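Local coordinates for Exo-1,5-alpha-l-arabinofuranobiosidase (Gibberella zeae, PDB 2YDT), which probably hydrolyses alpha-1,5-linked L-arabinan from the chain end, releasing arabinobiose, and carries bound manganese ions in this crystal form, at residues H138-G143 and V184-T189; E164-Y169 and K192-V197; H261-I264 and T270-A273; T281-K286 and T302-G307; I290-G295 and S310-W315. All coordinates share one frame; numbering follows the deposited sequence.

The protein is a six-bladed beta-propeller with two groups of contacts. Contacts 1 and 2 have centres 7 Å apart and touch. Contact 2 lies within the blade of strands 154-162 to 198-201, and contact 1 joins that blade to the outermost strand of the one before it. Contact 5 lies 9 Å from contact 3 and 11 Å from contact 4, centre to centre, and touches both. Contacts 1 and 5 are on opposite sides of the chain's centre, their centres about 30 Å apart. None lines the sugar pocket: A140 and L168 side chains are about 14 and 13 Å from the bound iminosugar. The side chain of T270 is about 8 Å from a bound manganese ion.

Contact 1 (H138-G143 and V184-T189); sequences HVALGG and VHQTTT
V139 and A140 meet one side chain, Q186, across the gap between two propeller blades. The tight part is small. The amide oxygen OE1 of Q186 lies 3.9 Å from CB of A140, and it is also 3.9 Å from CG1 of V139. CG1 gets there because it stands anti to the backbone nitrogen of V139 (chi1 -173°). Q186 is extended beyond CG. It and V139 run alongside each other, pointing opposite ways. On this side A140 and Q186 are buried, and Y170 of strand 165-172 also packs on A140.

The looser side is polar and holds water. Carbonyl O of V139 is 3.5 Å from OE1 of Q186, but both are acceptors and no direct bond forms. A water fills the role of donor. It gives a hydrogen bond to O of V139 at 2.7 Å and accepts one from NE2 of Q186 at 3.0 Å. The backbone here makes a classic beta bulge, with V139 and A140 both facing I121 of strand 119-126.

The amide is held at both atoms. OE1 pairs with the hydroxyl of Y170, and NE2 also bonds to the carbonyl of S195. These partners fix which way the flat group is turned. The chemistry implies that two acceptors can sit near each other at this blade junction because each has its own donor.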
# COMPACT_ATOMS: atom_id res chain seq x y z
N HIS A 138 -2.49 16.04 -10.95
CA HIS A 138 -1.68 15.00 -11.57
C HIS A 138 -0.29 14.97 -10.93
O HIS A 138 0.33 16.02 -10.70
CB HIS A 138 -1.52 15.30 -13.06
CG HIS A 138 -2.81 15.37 -13.80
ND1 HIS A 138 -3.71 14.33 -13.84
CD2 HIS A 138 -3.33 16.35 -14.60
CE1 HIS A 138 -4.72 14.64 -14.64
NE2 HIS A 138 -4.52 15.87 -15.11
N VAL A 139 0.17 13.78 -10.58
CA VAL A 139 1.48 13.61 -9.97
C VAL A 139 2.54 13.12 -10.94
O VAL A 139 3.59 13.75 -11.11
CB VAL A 139 1.42 12.67 -8.77
CG1 VAL A 139 2.83 12.64 -8.02
CG2 VAL A 139 0.26 13.10 -7.79
N ALA A 140 2.30 11.98 -11.55
CA ALA A 140 3.34 11.33 -12.36
C ALA A 140 2.72 10.59 -13.52
O ALA A 140 1.87 9.75 -13.33
CB ALA A 140 4.16 10.34 -11.50
N LEU A 141 3.17 10.92 -14.73
CA LEU A 141 2.77 10.24 -15.96
C LEU A 141 3.82 9.27 -16.38
O LEU A 141 5.04 9.60 -16.39
CB LEU A 141 2.62 11.26 -17.08
CG LEU A 141 2.17 10.81 -18.46
CD1 LEU A 141 0.74 10.31 -18.51
CD2 LEU A 141 2.36 11.99 -19.45
N GLY A 142 3.39 8.07 -16.76
CA GLY A 142 4.23 7.06 -17.31
C GLY A 142 3.59 6.36 -18.51
O GLY A 142 2.49 6.70 -18.99
N GLY A 143 4.29 5.34 -18.96
CA GLY A 143 3.88 4.56 -20.13
C GLY A 143 3.03 3.35 -19.82
O GLY A 143 2.26 3.33 -18.86
N VAL A 184 10.97 5.70 -6.20
CA VAL A 184 11.15 7.15 -6.20
C VAL A 184 10.07 7.83 -5.41
O VAL A 184 9.08 7.21 -5.04
CB VAL A 184 11.11 7.74 -7.63
CG1 VAL A 184 12.08 7.06 -8.59
CG2 VAL A 184 9.70 7.67 -8.24
N HIS A 185 10.25 9.13 -5.15
CA HIS A 185 9.19 9.94 -4.54
C HIS A 185 9.17 11.34 -5.11
O HIS A 185 10.14 11.81 -5.73
CB HIS A 185 9.29 9.99 -3.01
CG HIS A 185 10.36 10.89 -2.47
ND1 HIS A 185 11.57 10.42 -2.01
CD2 HIS A 185 10.37 12.23 -2.25
CE1 HIS A 185 12.30 11.44 -1.57
NE2 HIS A 185 11.60 12.55 -1.73
N GLN A 186 8.04 12.01 -4.89
CA GLN A 186 7.93 13.44 -5.08
C GLN A 186 7.28 14.02 -3.84
O GLN A 186 6.55 13.33 -3.12
CB GLN A 186 7.13 13.79 -6.33
CG GLN A 186 7.85 13.41 -7.64
CD GLN A 186 7.00 13.63 -8.87
OE1 GLN A 186 6.47 12.69 -9.46
NE2 GLN A 186 6.85 14.90 -9.25
N THR A 187 7.53 15.31 -3.58
CA THR A 187 6.93 15.97 -2.44
C THR A 187 6.05 17.17 -2.87
O THR A 187 6.17 17.69 -3.98
CB THR A 187 8.00 16.49 -1.43
OG1 THR A 187 8.76 17.59 -2.00
CG2 THR A 187 8.95 15.38 -0.99
N THR A 188 5.18 17.58 -1.96
CA THR A 188 4.34 18.75 -2.19
C THR A 188 4.10 19.50 -0.88
O THR A 188 4.08 18.90 0.20
CB THR A 188 3.01 18.38 -2.84
OG1 THR A 188 2.32 19.57 -3.23
CG2 THR A 188 2.13 17.56 -1.91
N THR A 189 3.86 20.82 -0.99
CA THR A 189 3.45 21.60 0.14
C THR A 189 2.03 22.16 -0.01
O THR A 189 1.44 22.59 0.97
CB THR A 189 4.42 22.74 0.39
OG1 THR A 189 4.56 23.52 -0.81
CG2 THR A 189 5.79 22.18 0.81
O HOH W 1 4.95 16.05 -11.30

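Contact 2 (E164-Y169 and K192-V197); sequences EKLILY and KKWSKV
L168 and L166 meet the six-membered ring of W194. The apolar contacts come first. CB of L168 is 3.8 Å from CZ3 of W194, a direct touch, since its bond from CA points toward the loop. CD1 of L168 is 4.1 Å from CH2 of W194, and it comes near because CG is anti to the backbone nitrogen (chi1 -164°). The two side chains cross obliquely. L166 is a looser neighbour, with CD2 4.5 Å from CH2 of W194.

No hydrogen bond spans the two segments, so the polar groups are settled in other ways. The indole NE1 of W194 bonds to OG of S137, which belongs to the preceding blade. This pins the far side of the ring while its six-membered part packs on the leucines. Next to W194, OG of S195 donates to O of K196 at 2.9 Å, coming from above the carbonyl plane. The same OG takes the backbone N-H of T187.

The segment 192-197 is the loop between strands 182-188 and 198-201. Its tryptophan reaches over strand 182-188, touching Q186 and T188, to meet strand 165-172. Behind L168 lie P157 and L159 of strand 154-162, the first strand of the same blade.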
# COMPACT_ATOMS: atom_id res chain seq x y z
N GLU A 164 6.96 19.66 7.09
CA GLU A 164 6.04 20.52 6.37
C GLU A 164 5.69 20.00 4.97
O GLU A 164 5.00 20.70 4.22
CB GLU A 164 6.61 21.94 6.31
CG GLU A 164 7.62 22.17 5.18
CD GLU A 164 8.97 21.53 5.35
OE1 GLU A 164 9.25 20.81 6.35
OE2 GLU A 164 9.80 21.74 4.44
N LYS A 165 6.16 18.79 4.63
CA LYS A 165 5.93 18.23 3.30
C LYS A 165 5.03 17.02 3.33
O LYS A 165 5.03 16.25 4.29
CB LYS A 165 7.23 17.80 2.63
CG LYS A 165 8.24 18.90 2.40
CD LYS A 165 9.52 18.35 1.86
CE LYS A 165 10.63 19.36 1.94
NZ LYS A 165 11.89 18.89 1.33
N LEU A 166 4.30 16.82 2.25
CA LEU A 166 3.62 15.54 1.99
C LEU A 166 4.47 14.79 0.94
O LEU A 166 4.81 15.34 -0.11
CB LEU A 166 2.20 15.75 1.50
CG LEU A 166 1.39 14.52 1.08
CD1 LEU A 166 1.07 13.64 2.30
CD2 LEU A 166 0.10 14.92 0.32
N ILE A 167 4.82 13.55 1.25
CA ILE A 167 5.64 12.72 0.35
C ILE A 167 4.77 11.65 -0.29
O ILE A 167 3.98 11.00 0.39
CB ILE A 167 6.81 12.02 1.11
CG1 ILE A 167 7.58 13.03 1.97
CG2 ILE A 167 7.74 11.30 0.12
CD1 ILE A 167 8.61 12.42 2.84
N LEU A 168 4.92 11.48 -1.60
CA LEU A 168 4.26 10.43 -2.36
C LEU A 168 5.34 9.57 -2.95
O LEU A 168 6.09 9.99 -3.83
CB LEU A 168 3.32 11.01 -3.42
CG LEU A 168 2.31 10.04 -4.01
CD1 LEU A 168 1.11 10.77 -4.63
CD2 LEU A 168 2.98 9.13 -5.05
N TYR A 169 5.41 8.34 -2.43
CA TYR A 169 6.36 7.31 -2.84
C TYR A 169 5.72 6.42 -3.87
O TYR A 169 4.53 6.10 -3.77
CB TYR A 169 6.71 6.42 -1.65
CG TYR A 169 7.37 7.10 -0.48
CD1 TYR A 169 8.76 7.19 -0.38
CD2 TYR A 169 6.63 7.57 0.57
CE1 TYR A 169 9.38 7.80 0.71
CE2 TYR A 169 7.24 8.20 1.65
CZ TYR A 169 8.60 8.29 1.71
OH TYR A 169 9.18 8.89 2.82
N LYS A 192 -0.76 20.68 -5.06
CA LYS A 192 -0.88 21.03 -6.49
C LYS A 192 0.44 20.94 -7.27
O LYS A 192 0.47 20.39 -8.38
CB LYS A 192 -1.46 22.45 -6.63
CG LYS A 192 -2.88 22.63 -6.00
CD LYS A 192 -3.91 22.04 -6.93
CE LYS A 192 -5.36 22.22 -6.47
NZ LYS A 192 -6.23 21.61 -7.51
N LYS A 193 1.49 21.48 -6.69
CA LYS A 193 2.83 21.56 -7.30
C LYS A 193 3.65 20.42 -6.68
O LYS A 193 3.76 20.34 -5.46
CB LYS A 193 3.42 22.93 -6.93
CG LYS A 193 4.87 23.25 -7.28
CD LYS A 193 5.27 24.67 -6.72
CE LYS A 193 6.64 25.10 -7.26
NZ LYS A 193 7.11 26.40 -6.66
N TRP A 194 4.25 19.58 -7.52
CA TRP A 194 5.08 18.45 -7.02
C TRP A 194 6.56 18.70 -7.34
O TRP A 194 6.91 19.26 -8.40
CB TRP A 194 4.61 17.14 -7.64
CG TRP A 194 3.26 16.79 -7.16
CD1 TRP A 194 2.07 17.16 -7.75
CD2 TRP A 194 2.92 16.05 -6.00
NE1 TRP A 194 1.04 16.73 -7.00
CE2 TRP A 194 1.51 16.03 -5.93
CE3 TRP A 194 3.66 15.39 -5.01
CZ2 TRP A 194 0.82 15.38 -4.90
CZ3 TRP A 194 2.98 14.73 -3.98
CH2 TRP A 194 1.57 14.74 -3.93
N SER A 195 7.43 18.32 -6.42
CA SER A 195 8.89 18.42 -6.60
C SER A 195 9.44 17.56 -7.75
O SER A 195 8.78 16.64 -8.27
CB SER A 195 9.61 17.97 -5.31
OG SER A 195 9.63 16.54 -5.18
N LYS A 196 10.69 17.86 -8.11
CA LYS A 196 11.49 16.96 -8.92
C LYS A 196 11.45 15.55 -8.30
O LYS A 196 11.41 15.37 -7.08
CB LYS A 196 12.90 17.53 -8.88
CG LYS A 196 13.98 16.87 -9.65
CD LYS A 196 15.21 17.82 -9.53
CE LYS A 196 16.54 17.12 -9.39
NZ LYS A 196 17.58 18.09 -8.86
N VAL A 197 11.46 14.53 -9.16
CA VAL A 197 11.60 13.13 -8.69
C VAL A 197 12.90 12.91 -7.94
O VAL A 197 13.99 13.34 -8.40
CB VAL A 197 11.48 12.18 -9.86
CG1 VAL A 197 11.72 10.71 -9.44
CG2 VAL A 197 10.10 12.31 -10.53

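Contact 3 (H261-I264 and T270-A273); sequences HHQI and TTPA
I264 and P272 make the apolar part of this contact. CG2 of I264 is 3.6 Å from CG of P272, and the two side chains lie at about a right angle. CG2 points this way because it is the branch anti to the backbone nitrogen, while CG1 goes beside it.

Other van der Waals touches involve polar atoms. Carbonyl O of I264 is 3.3 Å from CD of P272. The amide NE2 of Q263 rests on the methyl CG2 of T271 at 3.7 Å. In Q263, CG is anti to the backbone nitrogen (chi1 -172°) and the chain is extended beyond it. W242 covers both Q263 and T271.

The two segments join two blades of the propeller. Segment 261-264 carries strand 262-263, the outermost strand of one antiparallel sheet, and 270-273 is part of the loop leading to strand 277-281, the first strand of the next. Both I264 and P272 make backbone hydrogen bonds to V245, so strand 245-250 holds them side by side. I264 also packs on W312 of the next blade, and P272 on F301.

The polar part runs through one water, since no hydrogen bond crosses directly. The water donates to O of I264 at 2.8 Å and to O of P272 at 2.8 Å. It accepts from NE2 of Q263 at 2.9 Å. Both its hydrogens are therefore used. At the other end, OG1 of T270 bonds to D268 and to NZ of K314. Its side chain is about 6 Å from that of E299, a manganese ligand.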
# COMPACT_ATOMS: atom_id res chain seq x y z
N HIS A 261 20.50 -1.78 3.08
CA HIS A 261 19.29 -2.57 2.99
C HIS A 261 19.36 -3.81 3.87
O HIS A 261 20.45 -4.25 4.28
CB HIS A 261 18.93 -2.91 1.52
CG HIS A 261 19.88 -3.82 0.80
ND1 HIS A 261 19.87 -3.93 -0.58
CD2 HIS A 261 20.88 -4.64 1.23
CE1 HIS A 261 20.80 -4.79 -0.96
NE2 HIS A 261 21.45 -5.21 0.11
N HIS A 262 18.19 -4.35 4.18
CA HIS A 262 18.05 -5.51 5.05
C HIS A 262 16.95 -6.42 4.56
O HIS A 262 15.83 -5.96 4.40
CB HIS A 262 17.72 -5.10 6.46
CG HIS A 262 18.70 -4.14 7.06
ND1 HIS A 262 19.90 -4.55 7.60
CD2 HIS A 262 18.66 -2.79 7.18
CE1 HIS A 262 20.56 -3.50 8.04
NE2 HIS A 262 19.84 -2.41 7.79
N GLN A 263 17.23 -7.71 4.39
CA GLN A 263 16.19 -8.69 4.14
C GLN A 263 15.46 -9.02 5.42
O GLN A 263 16.09 -9.14 6.48
CB GLN A 263 16.81 -10.01 3.61
CG GLN A 263 15.77 -10.99 3.16
CD GLN A 263 16.40 -12.27 2.62
OE1 GLN A 263 17.66 -12.39 2.58
NE2 GLN A 263 15.57 -13.19 2.14
N ILE A 264 14.14 -9.22 5.35
CA ILE A 264 13.39 -9.74 6.48
C ILE A 264 13.50 -11.25 6.48
O ILE A 264 13.10 -11.90 5.54
CB ILE A 264 11.88 -9.39 6.47
CG1 ILE A 264 11.70 -7.90 6.59
CG2 ILE A 264 11.16 -10.10 7.66
CD1 ILE A 264 10.21 -7.42 6.70
N THR A 270 12.15 -18.17 7.98
CA THR A 270 11.14 -17.84 6.97
C THR A 270 11.52 -16.54 6.28
O THR A 270 11.90 -15.57 6.96
CB THR A 270 9.74 -17.70 7.57
OG1 THR A 270 9.36 -18.94 8.21
CG2 THR A 270 8.70 -17.37 6.47
N THR A 271 11.45 -16.57 4.94
CA THR A 271 11.84 -15.46 4.06
C THR A 271 10.59 -14.89 3.33
O THR A 271 10.24 -15.34 2.23
CB THR A 271 12.85 -15.91 3.03
OG1 THR A 271 12.34 -17.01 2.27
CG2 THR A 271 14.19 -16.31 3.66
N PRO A 272 9.91 -13.93 3.95
CA PRO A 272 8.72 -13.35 3.29
C PRO A 272 9.10 -12.73 1.97
O PRO A 272 10.18 -12.15 1.83
CB PRO A 272 8.24 -12.28 4.25
CG PRO A 272 9.32 -12.08 5.23
CD PRO A 272 10.18 -13.30 5.25
N ALA A 273 8.18 -12.87 1.00
CA ALA A 273 8.38 -12.35 -0.36
C ALA A 273 7.06 -11.79 -0.87
O ALA A 273 5.99 -12.29 -0.54
CB ALA A 273 8.87 -13.42 -1.33
O HOH W 2 12.82 -12.48 2.81

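Contact 4 (T281-K286 and T302-G307); sequences TPYGGK and TNQALG
G284 and Y283 are met by the end of the Q304 side chain. Q304 points at the opposite loop and is extended beyond CG, which lies beside its backbone nitrogen (chi1 -67°). Its amide oxygen OE1 comes to 3.8 Å from CA of G284 and 3.9 Å from O of G284. There is room for this because G284 has no beta carbon; its positive phi also suits glycine. The ring of Y283 stands next to it, with CE2 4.3 Å from OE1 of Q304, and the amide approaches the ring obliquely. None of these is a hydrogen bond. OE1 has its polar partner in the hydroxyl of T289, just beyond the glycine loop.

The two loops lie at one end of a propeller blade. Segment 281-286 is in the turn between strands 277-281 and 289-293. Segment 302-307 runs out of strand 300-303, the next strand in the sheet. Each loop has its own small turn motif. In the first, OG1 of T281 accepts from N of Y283 at 3.1 Å with a nearly straight bond (168°), an ST turn. In the second, OD1 of N303 accepts from N of A305 at 2.9 Å, an Asx turn. It also accepts from N of G307 at 3.0 Å. The two donors come from opposite faces of the carboxamide plane, with G307 N far above it (62°). ND2 of N303 bonds to O of D308.

The other neighbours of Y283 include L361 and S362 of helix 361-364. The backbone oxygen of Q304 is bonded by ND2 of N287, in the loop that follows K286.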
# COMPACT_ATOMS: atom_id res chain seq x y z
N THR A 281 2.80 0.14 15.52
CA THR A 281 1.89 0.43 16.62
C THR A 281 2.69 0.64 17.92
O THR A 281 3.70 -0.02 18.09
CB THR A 281 0.87 -0.72 16.83
OG1 THR A 281 0.18 -0.48 18.06
CG2 THR A 281 1.51 -2.10 16.84
N PRO A 282 2.19 1.52 18.81
CA PRO A 282 2.81 1.68 20.15
C PRO A 282 2.68 0.44 21.05
O PRO A 282 3.40 0.35 22.07
CB PRO A 282 2.07 2.86 20.78
CG PRO A 282 1.07 3.29 19.86
CD PRO A 282 1.12 2.49 18.59
N TYR A 283 1.81 -0.51 20.68
CA TYR A 283 1.68 -1.75 21.45
C TYR A 283 3.04 -2.45 21.62
O TYR A 283 3.83 -2.54 20.68
CB TYR A 283 0.68 -2.73 20.80
CG TYR A 283 0.74 -4.09 21.48
CD1 TYR A 283 0.02 -4.30 22.65
CD2 TYR A 283 1.56 -5.11 21.00
CE1 TYR A 283 0.11 -5.51 23.32
CE2 TYR A 283 1.66 -6.32 21.67
CZ TYR A 283 0.92 -6.50 22.83
OH TYR A 283 0.99 -7.70 23.52
N GLY A 284 3.31 -2.95 22.83
CA GLY A 284 4.36 -3.93 23.03
C GLY A 284 5.57 -3.44 23.77
O GLY A 284 6.58 -4.11 23.79
N GLY A 285 5.52 -2.26 24.35
CA GLY A 285 6.70 -1.74 25.05
C GLY A 285 7.21 -0.45 24.44
O GLY A 285 6.58 0.14 23.55
N LYS A 286 8.35 0.02 24.94
CA LYS A 286 8.84 1.32 24.55
C LYS A 286 9.13 1.44 23.06
O LYS A 286 8.90 2.51 22.49
CB LYS A 286 10.10 1.70 25.36
CG LYS A 286 11.30 0.76 25.17
CD LYS A 286 12.61 1.40 25.68
CE LYS A 286 13.18 2.46 24.69
NZ LYS A 286 12.71 3.85 25.01
N THR A 302 6.78 -9.50 12.85
CA THR A 302 6.85 -8.40 13.81
C THR A 302 8.28 -8.12 14.25
O THR A 302 9.12 -8.99 14.21
CB THR A 302 5.99 -8.68 15.09
OG1 THR A 302 6.51 -9.84 15.78
CG2 THR A 302 4.51 -8.88 14.74
N ASN A 303 8.50 -6.88 14.72
CA ASN A 303 9.83 -6.46 15.19
C ASN A 303 9.64 -5.42 16.26
O ASN A 303 9.14 -4.33 16.03
CB ASN A 303 10.69 -5.97 14.02
CG ASN A 303 12.16 -5.76 14.39
OD1 ASN A 303 12.46 -4.92 15.27
ND2 ASN A 303 13.06 -6.45 13.71
N GLN A 304 10.06 -5.78 17.49
CA GLN A 304 9.96 -4.93 18.64
C GLN A 304 11.34 -4.37 19.04
O GLN A 304 11.51 -3.91 20.17
CB GLN A 304 9.31 -5.71 19.82
CG GLN A 304 7.84 -6.05 19.54
CD GLN A 304 7.12 -6.74 20.68
OE1 GLN A 304 5.88 -6.59 20.83
NE2 GLN A 304 7.84 -7.51 21.47
N ALA A 305 12.27 -4.37 18.09
CA ALA A 305 13.65 -3.90 18.29
C ALA A 305 14.05 -2.84 17.25
O ALA A 305 15.21 -2.75 16.83
CB ALA A 305 14.56 -5.08 18.30
N LEU A 306 13.07 -2.02 16.83
CA LEU A 306 13.33 -0.85 15.98
C LEU A 306 13.95 -1.21 14.65
O LEU A 306 14.65 -0.41 14.02
CB LEU A 306 14.19 0.17 16.76
CG LEU A 306 13.55 0.66 18.03
CD1 LEU A 306 14.58 1.49 18.83
CD2 LEU A 306 12.27 1.48 17.81
N GLY A 307 13.68 -2.44 14.18
CA GLY A 307 14.17 -2.89 12.90
C GLY A 307 15.47 -3.67 12.91
O GLY A 307 16.04 -3.94 11.86

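Contact 5 (I290-G295 and S310-W315); sequences IVVSCG and SAWKKW
V292 and I290 both touch the six-membered ring of W312. CG2 of V292 is 3.8 Å from CZ3 and equally 3.8 Å from CH2 of W312. CG2 of I290 is 3.9 Å from CH2 of W312. Both methyls approach the ring obliquely. I290 can offer CG2 because this branch is anti to its backbone nitrogen, with CG1 anti to the carbonyl carbon, beside that nitrogen (chi1 -56°). All three residues are buried, and the contact is wholly apolar.

The next shell holds the indole. NE1 of W312 bonds to the hydroxyl of Y247 in the preceding blade, and the two rings meet with planes at about 65°. On the strand side, I290 and V292 pack on V278, and I290 also on W280 and L218.

Further out, strand 300-303 lies between the two segments. I290 pairs through its backbone with N303, and V292 with F301. W312 reaches past this strand to strand 289-293, the second strand of the sheet. It thus lies over one face of its own blade and meets the preceding blade through Y247, as expected in a six-bladed beta-propeller of four-stranded antiparallel sheets.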
# COMPACT_ATOMS: atom_id res chain seq x y z
N ILE A 290 6.68 -3.12 15.09
CA ILE A 290 6.61 -3.00 13.61
C ILE A 290 5.90 -4.26 13.15
O ILE A 290 6.24 -5.35 13.57
CB ILE A 290 8.00 -2.91 12.93
CG1 ILE A 290 8.84 -1.77 13.48
CG2 ILE A 290 7.84 -2.80 11.39
CD1 ILE A 290 10.31 -1.82 13.18
N VAL A 291 4.89 -4.12 12.28
CA VAL A 291 4.15 -5.25 11.72
C VAL A 291 4.23 -5.24 10.18
O VAL A 291 3.91 -4.20 9.56
CB VAL A 291 2.68 -5.27 12.18
CG1 VAL A 291 2.06 -6.60 11.81
CG2 VAL A 291 2.59 -5.10 13.73
N VAL A 292 4.66 -6.34 9.61
CA VAL A 292 4.77 -6.47 8.16
C VAL A 292 3.95 -7.66 7.65
O VAL A 292 3.97 -8.77 8.19
CB VAL A 292 6.24 -6.63 7.71
CG1 VAL A 292 6.32 -6.96 6.25
CG2 VAL A 292 7.04 -5.33 7.97
N SER A 293 3.24 -7.43 6.56
CA SER A 293 2.62 -8.51 5.78
C SER A 293 3.36 -8.62 4.48
O SER A 293 3.94 -7.65 4.00
CB SER A 293 1.14 -8.21 5.51
OG SER A 293 0.52 -9.23 4.72
N CYS A 294 3.32 -9.83 3.89
CA CYS A 294 3.70 -10.01 2.50
C CYS A 294 2.57 -10.70 1.73
O CYS A 294 1.62 -11.18 2.33
CB CYS A 294 5.00 -10.79 2.38
SG CYS A 294 4.86 -12.58 2.58
N GLY A 295 2.69 -10.72 0.41
CA GLY A 295 1.62 -11.18 -0.48
C GLY A 295 1.67 -12.65 -0.89
O GLY A 295 0.89 -13.08 -1.74
N SER A 310 18.02 -9.07 13.40
CA SER A 310 17.97 -10.35 14.12
C SER A 310 16.69 -10.59 14.91
O SER A 310 16.54 -11.66 15.50
CB SER A 310 19.16 -10.46 15.11
OG SER A 310 19.04 -9.52 16.16
N ALA A 311 15.75 -9.64 14.91
CA ALA A 311 14.65 -9.67 15.83
C ALA A 311 13.26 -9.83 15.17
O ALA A 311 12.25 -9.56 15.80
CB ALA A 311 14.70 -8.40 16.73
N TRP A 312 13.19 -10.30 13.93
CA TRP A 312 11.87 -10.52 13.28
C TRP A 312 11.28 -11.84 13.75
O TRP A 312 11.98 -12.87 13.76
CB TRP A 312 11.97 -10.50 11.76
CG TRP A 312 12.28 -9.14 11.23
CD1 TRP A 312 13.54 -8.62 10.96
CD2 TRP A 312 11.35 -8.09 10.94
NE1 TRP A 312 13.43 -7.32 10.49
CE2 TRP A 312 12.11 -6.96 10.49
CE3 TRP A 312 9.96 -7.97 11.02
CZ2 TRP A 312 11.49 -5.75 10.09
CZ3 TRP A 312 9.36 -6.76 10.63
CH2 TRP A 312 10.13 -5.68 10.17
N LYS A 313 10.00 -11.80 14.10
CA LYS A 313 9.25 -12.99 14.52
C LYS A 313 8.04 -13.17 13.59
O LYS A 313 7.61 -12.22 12.94
CB LYS A 313 8.77 -12.88 15.97
CG LYS A 313 9.83 -12.39 17.01
CD LYS A 313 11.08 -13.20 17.06
CE LYS A 313 11.99 -12.81 18.23
NZ LYS A 313 13.41 -13.30 17.98
N LYS A 314 7.51 -14.39 13.53
CA LYS A 314 6.42 -14.73 12.63
C LYS A 314 5.25 -15.30 13.42
O LYS A 314 5.48 -16.14 14.31
CB LYS A 314 6.93 -15.71 11.62
CG LYS A 314 5.85 -16.46 10.79
CD LYS A 314 6.49 -17.46 9.85
CE LYS A 314 6.69 -18.81 10.54
NZ LYS A 314 6.81 -19.91 9.57
N TRP A 315 4.02 -14.91 13.09
CA TRP A 315 2.80 -15.34 13.80
C TRP A 315 1.64 -15.61 12.85
O TRP A 315 1.36 -14.82 11.94
CB TRP A 315 2.32 -14.30 14.83
CG TRP A 315 3.42 -13.64 15.63
CD1 TRP A 315 4.05 -12.48 15.33
CD2 TRP A 315 4.05 -14.13 16.82
NE1 TRP A 315 5.02 -12.18 16.25
CE2 TRP A 315 5.03 -13.18 17.19
CE3 TRP A 315 3.85 -15.24 17.63
CZ2 TRP A 315 5.83 -13.33 18.33
CZ3 TRP A 315 4.64 -15.39 18.76
CH2 TRP A 315 5.61 -14.45 19.10